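Local coordinates for 3-methylornithine synthase (Methanosarcina barkeri, PDB 3T7V), which isomerises L-lysine to (3R)-3-methyl-D-ornithine by a radical mechanism in pyrrolysine biosynthesis, using a [4Fe-4S] cluster and S-adenosyl-L-methionine, at residues Arg329-Glu332 / Ile333-Met336; Ile300-Pro303 / Asp304-Leu307; Ala193-Phe196 / Ala197-Gly201. All coordinates share one frame; numbering follows the deposited sequence.

Contact 1: residues Arg329-Glu332 / Ile333-Met336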
loop_
_atom_site.group_PDB
_atom_site.type_symbol
_atom_site.label_atom_id
_atom_site.label_comp_id
_atom_site.label_asym_id
_atom_site.label_seq_id
_atom_site.Cartn_x
_atom_site.Cartn_y
_atom_site.Cartn_z
ATOM N N ARG A 329 -19.272 7.805 0.099
ATOM C CA ARG A 329 -20.563 7.664 0.865
ATOM C C ARG A 329 -20.235 7.158 2.257
ATOM O O ARG A 329 -20.798 7.657 3.246
ATOM C CB ARG A 329 -21.486 6.667 0.149
ATOM C CG ARG A 329 -22.738 6.270 0.944
ATOM C CD ARG A 329 -23.717 5.381 0.152
ATOM N NE ARG A 329 -24.845 4.964 0.998
ATOM C CZ ARG A 329 -25.841 4.150 0.625
ATOM N NH1 ARG A 329 -26.813 3.858 1.488
ATOM N NH2 ARG A 329 -25.870 3.620 -0.601
ATOM N N ARG A 330 -19.374 6.109 2.347
ATOM C CA ARG A 330 -19.086 5.551 3.658
ATOM C C ARG A 330 -18.269 6.582 4.495
ATOM O O ARG A 330 -18.484 6.677 5.712
ATOM C CB ARG A 330 -18.351 4.196 3.545
ATOM C CG ARG A 330 -18.118 3.503 4.879
ATOM C CD ARG A 330 -19.419 2.973 5.505
ATOM N NE ARG A 330 -20.037 2.086 4.524
ATOM C CZ ARG A 330 -19.935 0.749 4.534
ATOM N NH1 ARG A 330 -19.228 0.136 5.480
ATOM N NH2 ARG A 330 -20.529 0.025 3.585
ATOM N N LEU A 331 -17.327 7.300 3.887
ATOM C CA LEU A 331 -16.580 8.334 4.681
ATOM C C LEU A 331 -17.592 9.346 5.268
ATOM O O LEU A 331 -17.394 9.792 6.409
ATOM C CB LEU A 331 -15.640 9.134 3.771
ATOM C CG LEU A 331 -14.553 8.201 3.206
ATOM C CD1 LEU A 331 -13.716 9.089 2.297
ATOM C CD2 LEU A 331 -13.643 7.692 4.310
ATOM N N GLU A 332 -18.589 9.760 4.469
ATOM C CA GLU A 332 -19.587 10.740 4.963
ATOM C C GLU A 332 -20.300 10.217 6.242
ATOM O O GLU A 332 -20.437 10.949 7.281
ATOM C CB GLU A 332 -20.571 11.080 3.865
ATOM C CG GLU A 332 -21.469 12.263 4.315
ATOM C CD GLU A 332 -22.610 12.597 3.352
ATOM O OE1 GLU A 332 -23.380 11.672 2.960
ATOM O OE2 GLU A 332 -22.756 13.801 3.008
ATOM N N ILE A 333 -20.723 8.952 6.188
ATOM C CA ILE A 333 -21.321 8.263 7.360
ATOM C C ILE A 333 -20.396 8.297 8.587
ATOM O O ILE A 333 -20.830 8.496 9.733
ATOM C CB ILE A 333 -21.663 6.817 6.959
ATOM C CG1 ILE A 333 -22.933 6.831 6.102
ATOM C CG2 ILE A 333 -21.794 5.919 8.173
ATOM C CD1 ILE A 333 -23.169 5.559 5.302
ATOM N N MET A 334 -19.092 8.169 8.315
ATOM C CA MET A 334 -18.085 8.182 9.385
ATOM C C MET A 334 -17.786 9.563 9.884
ATOM O O MET A 334 -17.103 9.695 10.881
ATOM C CB MET A 334 -16.751 7.602 8.882
ATOM C CG MET A 334 -16.809 6.136 8.605
ATOM S SD MET A 334 -15.172 5.723 7.965
ATOM C CE MET A 334 -14.187 5.872 9.475
ATOM N N GLY A 335 -18.263 10.600 9.175
ATOM C CA GLY A 335 -17.898 11.972 9.507
ATOM C C GLY A 335 -16.596 12.446 8.923
ATOM O O GLY A 335 -15.964 13.407 9.448
ATOM N N MET A 336 -16.195 11.797 7.837
ATOM C CA MET A 336 -14.901 12.156 7.202
ATOM C C MET A 336 -15.196 12.683 5.819
ATOM O O MET A 336 -16.284 12.448 5.276
ATOM C CB MET A 336 -13.962 10.942 7.169
ATOM C CG MET A 336 -13.606 10.502 8.621
ATOM S SD MET A 336 -12.447 9.149 8.557
ATOM C CE MET A 336 -10.940 10.108 8.920
#
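Arg329 and Ile333 open the last turn of helix 324-334 with a regular backbone bond, Ile333 N to Arg329 O at 3.2 Å. One residue on, Met334 N donates to Arg330 O at 3.1 Å, and there the regular pattern gives way. The next acceptor, Leu331 O, takes its bond from Met336, one residue further along than a helix would use. That bond is short, 2.7 Å from Met336 N to Leu331 O, and nearly straight at the hydrogen (163°), although the donor stands above the carbonyl plane. Gly335 N turns back to Glu332 O over 2.9 Å, again from well above the plane of the carbonyl. These two bonds back into the last turn, with the positive phi of Gly335 (84°), make a Schellman motif: the helix is closed by glycine, and the carbonyls of Leu331 and Glu332 are taken up by the amides of Met336 and Gly335. The outgoing chain is tied down as well, since Gly335 O accepts from the side-chain amide of Asn57.

Side chains fill in around the same carbonyls. Met334 CG lies beside its own backbone N (chi1 -69°), which brings it to 3.4 Å from Arg330 O, an acceptor already engaged by the amide of Met334. On the buried side, CB of Leu331 and CB of Met336 approach to 4.2 Å, while Leu331 CD2 and Met334 SD touch more loosely at 4.4 Å. Leu331 also packs on Leu290 and Met334 on Asn291, both at the end of helix 278-291. Arg330 runs along that neighbouring helix over Ile283 and Val287, and its NH1 forms a salt bridge with Asp284.

Contact 2: residues Ile300-Pro303 / Asp304-Leu307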
loop_
_atom_site.group_PDB
_atom_site.type_symbol
_atom_site.label_atom_id
_atom_site.label_comp_id
_atom_site.label_asym_id
_atom_site.label_seq_id
_atom_site.Cartn_x
_atom_site.Cartn_y
_atom_site.Cartn_z
ATOM N N ILE A 300 -8.937 1.273 -4.488
ATOM C CA ILE A 300 -10.213 1.710 -5.068
ATOM C C ILE A 300 -10.078 1.428 -6.560
ATOM O O ILE A 300 -9.109 1.809 -7.188
ATOM C CB ILE A 300 -10.429 3.216 -4.833
ATOM C CG1 ILE A 300 -10.304 3.533 -3.322
ATOM C CG2 ILE A 300 -11.788 3.583 -5.420
ATOM C CD1 ILE A 300 -10.442 5.035 -3.059
ATOM N N LEU A 301 -11.057 0.777 -7.158
ATOM C CA LEU A 301 -10.951 0.502 -8.585
ATOM C C LEU A 301 -11.670 1.525 -9.414
ATOM O O LEU A 301 -12.636 2.168 -8.947
ATOM C CB LEU A 301 -11.568 -0.864 -8.882
ATOM C CG LEU A 301 -10.808 -2.022 -8.196
ATOM C CD1 LEU A 301 -11.454 -3.388 -8.447
ATOM C CD2 LEU A 301 -9.350 -2.156 -8.627
ATOM N N PRO A 302 -11.207 1.699 -10.679
ATOM C CA PRO A 302 -11.907 2.528 -11.638
ATOM C C PRO A 302 -13.396 2.070 -11.717
ATOM O O PRO A 302 -13.700 0.865 -11.481
ATOM C CB PRO A 302 -11.161 2.173 -12.945
ATOM C CG PRO A 302 -9.762 1.870 -12.540
ATOM C CD PRO A 302 -10.059 1.022 -11.289
ATOM N N PRO A 303 -14.314 3.030 -12.017
ATOM C CA PRO A 303 -15.760 2.775 -12.156
ATOM C C PRO A 303 -16.016 1.646 -13.182
ATOM O O PRO A 303 -15.502 1.723 -14.301
ATOM C CB PRO A 303 -16.308 4.116 -12.663
ATOM C CG PRO A 303 -15.402 5.164 -12.127
ATOM C CD PRO A 303 -14.015 4.486 -12.013
ATOM N N ASP A 304 -16.840 0.661 -12.805
ATOM C CA ASP A 304 -16.953 -0.647 -13.473
ATOM C C ASP A 304 -15.714 -1.395 -13.095
ATOM O O ASP A 304 -15.548 -1.828 -11.962
ATOM C CB ASP A 304 -17.053 -0.535 -15.004
ATOM C CG ASP A 304 -16.116 -1.521 -15.732
ATOM O OD1 ASP A 304 -16.332 -2.749 -15.584
ATOM O OD2 ASP A 304 -15.228 -1.065 -16.492
ATOM N N SER A 305 -14.841 -1.503 -14.072
ATOM C CA SER A 305 -13.645 -2.212 -14.002
ATOM C C SER A 305 -13.786 -3.719 -13.725
ATOM O O SER A 305 -14.404 -4.160 -12.757
ATOM C CB SER A 305 -12.715 -1.518 -13.007
ATOM O OG SER A 305 -11.444 -1.803 -13.397
ATOM N N GLN A 306 -13.207 -4.492 -14.608
ATOM C CA GLN A 306 -12.956 -5.903 -14.406
ATOM C C GLN A 306 -11.549 -6.030 -13.851
ATOM O O GLN A 306 -11.004 -7.125 -13.736
ATOM C CB GLN A 306 -12.972 -6.571 -15.759
ATOM C CG GLN A 306 -12.393 -5.639 -16.823
ATOM C CD GLN A 306 -12.284 -6.258 -18.202
ATOM O OE1 GLN A 306 -11.226 -6.785 -18.558
ATOM N NE2 GLN A 306 -13.365 -6.188 -18.995
ATOM N N LEU A 307 -10.894 -4.892 -13.567
ATOM C CA LEU A 307 -9.470 -4.969 -13.131
ATOM C C LEU A 307 -9.377 -5.655 -11.790
ATOM O O LEU A 307 -10.302 -5.644 -10.980
ATOM C CB LEU A 307 -8.839 -3.573 -12.984
ATOM C CG LEU A 307 -8.697 -2.786 -14.330
ATOM C CD1 LEU A 307 -8.119 -1.412 -14.078
ATOM C CD2 LEU A 307 -7.837 -3.566 -15.309
#
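Ser305 folds back on Pro302 where the loop after strand 296-300 turns, and its hydroxyl makes an ST turn. Its CB lies 3.0 Å from Pro302 O, though a closeness of this kind is doubtful next to the poorly ordered Asp304. From there OG continues anti to the backbone N of Ser305 (chi1 -152°), beside the ring of Pro302, with Pro302 CD 3.8 Å away. At its tip the oxygen acts as an acceptor: Leu307 N donates to Ser305 OG at 3.1 Å with an angle of 152° at the hydrogen. The bond holds the amide of Leu307 to the side chain two residues before it, while OG touches Pro302 only by van der Waals contact.

Beyond the hydroxyl, the contact is apolar. Leu307 and the Pro302 ring cross at about a right angle, and Leu307 CD1 meets Pro302 CG at 4.0 Å. The pair is set into the barrel wall: Pro302 packs on Cys63 of strand 58-68 and on Thr99 and Leu103 of helix 93-103, and Leu307 reaches Ile65 of the same strand. The side chain of Leu301 is about 7 Å from the bound 5-amino-D-isoleucine, just beyond Ser299, which binds (3R)-3-methyl-D-ornithine. Its CD1 comes within 3.6 Å of Leu307 O, a carbonyl that also accepts a hydrogen bond from Arg320 NH1.

Contact 3: residues Ala193-Phe196 / Ala197-Gly201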
loop_
_atom_site.group_PDB
_atom_site.type_symbol
_atom_site.label_atom_id
_atom_site.label_comp_id
_atom_site.label_asym_id
_atom_site.label_seq_id
_atom_site.Cartn_x
_atom_site.Cartn_y
_atom_site.Cartn_z
ATOM N N ALA A 193 16.843 0.679 -4.397
ATOM C CA ALA A 193 16.006 1.300 -5.389
ATOM C C ALA A 193 15.154 2.425 -4.761
ATOM O O ALA A 193 14.981 3.481 -5.400
ATOM C CB ALA A 193 15.093 0.217 -6.023
ATOM N N ARG A 194 14.650 2.201 -3.536
ATOM C CA ARG A 194 13.896 3.296 -2.909
ATOM C C ARG A 194 14.816 4.476 -2.640
ATOM O O ARG A 194 14.369 5.608 -2.794
ATOM C CB ARG A 194 13.211 2.794 -1.639
ATOM C CG ARG A 194 12.037 1.846 -1.942
ATOM C CD ARG A 194 11.171 1.610 -0.665
ATOM N NE ARG A 194 11.958 1.091 0.433
ATOM C CZ ARG A 194 12.264 -0.177 0.673
ATOM N NH1 ARG A 194 13.145 -0.342 1.685
ATOM N NH2 ARG A 194 11.700 -1.228 0.016
ATOM N N ARG A 195 16.066 4.232 -2.263
ATOM C CA ARG A 195 16.979 5.330 -2.025
ATOM C C ARG A 195 17.290 6.101 -3.296
ATOM O O ARG A 195 17.287 7.355 -3.306
ATOM C CB ARG A 195 18.267 4.756 -1.431
ATOM C CG ARG A 195 18.008 4.384 0.032
ATOM C CD ARG A 195 19.233 3.835 0.793
ATOM N NE ARG A 195 20.432 4.626 0.416
ATOM C CZ ARG A 195 21.347 4.271 -0.508
ATOM N NH1 ARG A 195 21.254 3.079 -1.128
ATOM N NH2 ARG A 195 22.363 5.054 -0.760
ATOM N N PHE A 196 17.495 5.367 -4.397
ATOM C CA PHE A 196 17.779 6.000 -5.691
ATOM C C PHE A 196 16.561 6.853 -6.102
ATOM O O PHE A 196 16.693 7.968 -6.594
ATOM C CB PHE A 196 18.095 4.942 -6.766
ATOM C CG PHE A 196 18.388 5.567 -8.119
ATOM C CD1 PHE A 196 19.663 6.058 -8.375
ATOM C CD2 PHE A 196 17.391 5.713 -9.051
ATOM C CE1 PHE A 196 19.940 6.665 -9.629
ATOM C CE2 PHE A 196 17.622 6.314 -10.300
ATOM C CZ PHE A 196 18.902 6.803 -10.562
ATOM N N ALA A 197 15.356 6.276 -5.925
ATOM C CA ALA A 197 14.156 6.999 -6.317
ATOM C C ALA A 197 14.029 8.288 -5.489
ATOM O O ALA A 197 13.719 9.366 -6.098
ATOM C CB ALA A 197 12.910 6.098 -6.083
ATOM N N LYS A 198 14.294 8.242 -4.165
ATOM C CA LYS A 198 14.184 9.489 -3.333
ATOM C C LYS A 198 15.202 10.525 -3.915
ATOM O O LYS A 198 14.900 11.725 -4.002
ATOM C CB LYS A 198 14.498 9.187 -1.895
ATOM C CG LYS A 198 13.321 8.574 -1.199
ATOM C CD LYS A 198 12.579 9.665 -0.391
ATOM C CE LYS A 198 12.872 9.538 1.095
ATOM N NZ LYS A 198 12.147 10.590 1.853
ATOM N N GLN A 199 16.390 10.070 -4.352
ATOM C CA GLN A 199 17.363 11.041 -4.900
ATOM C C GLN A 199 16.870 11.707 -6.168
ATOM O O GLN A 199 17.273 12.850 -6.514
ATOM C CB GLN A 199 18.679 10.301 -5.185
ATOM C CG GLN A 199 19.362 9.948 -3.893
ATOM C CD GLN A 199 20.495 8.959 -4.037
ATOM O OE1 GLN A 199 21.165 8.632 -3.046
ATOM N NE2 GLN A 199 20.782 8.547 -5.261
ATOM N N GLN A 200 16.068 10.995 -6.978
ATOM C CA GLN A 200 15.491 11.570 -8.192
ATOM C C GLN A 200 14.246 12.410 -7.973
ATOM O O GLN A 200 13.696 13.007 -8.889
ATOM C CB GLN A 200 15.139 10.431 -9.137
ATOM C CG GLN A 200 16.336 9.731 -9.758
ATOM C CD GLN A 200 17.202 10.670 -10.620
ATOM O OE1 GLN A 200 16.710 11.544 -11.338
ATOM N NE2 GLN A 200 18.496 10.384 -10.645
ATOM N N GLY A 201 13.838 12.447 -6.714
ATOM C CA GLY A 201 12.696 13.270 -6.330
ATOM C C GLY A 201 11.394 12.553 -5.983
ATOM O O GLY A 201 10.407 13.204 -5.594
HETATM O O HOH W 1 19.131 9.276 -8.268
#
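The ring of Phe196 and the amides of Gln199 and Gln200 are the flat groups that meet in the last turns of helix 187-200. A water sits over one face of the ring, 3.0 Å above its plane and displaced toward the rim. Both amides come up obliquely. Gln200 NE2 is the closer, 3.6 Å from Phe196 CZ, with ring and amide planes 34° apart; Gln199 lies across the ring direction at about a right angle, its NE2 4.1 Å from Phe196 CD1, and is turned by 62°. Phe196 CG stands anti to its backbone N (chi1 180°), which carries the ring toward the C-terminal end, where the glutamines three and four residues on meet it; the Phe196 side chain also touches Asn152 of helix 152-160.

Regular helical bonds run beneath, from Ala197 N to Ala193 O through to Gln200 N and Phe196 O. Gly201, with positive phi, then closes the helix in a Schellman motif before strand 203-210 of the barrel. Arg194 points elsewhere: its NH2 bonds to Leu168 O and Gln170 OE1, close to Arg190, which binds S-adenosylmethionine.

Phe196 O takes two donors, Gln200 N at 3.1 Å and the water at 3.2 Å. Because that water also accepts from Gln200 NE2 (2.7 Å), it ties the amide to the helix backbone and would help fix its orientation beside the ring.

How the contacts relate
All three contacts mix buried with exposed residues: Leu331 and Met336 are buried in contact 1, Leu301, Pro302 and Leu307 in contact 2, Ala193, Arg194 and Ala197 in contact 3. Contacts 1 and 3 both finish a helix of the barrel's outer layer with a glycine, on opposite sides of the chain's centre. Contact 2 belongs to a loop, so a side-chain hydroxyl takes the acceptor role that backbone carbonyls play at the helix ends; its Leu301 side chain is about 7 Å from the bound 5-amino-D-isoleucine, against about 11 Å for that of Arg194 in contact 3. Methionine and leucine pack in contact 1; an aromatic ring, two amides and a water meet in contact 3.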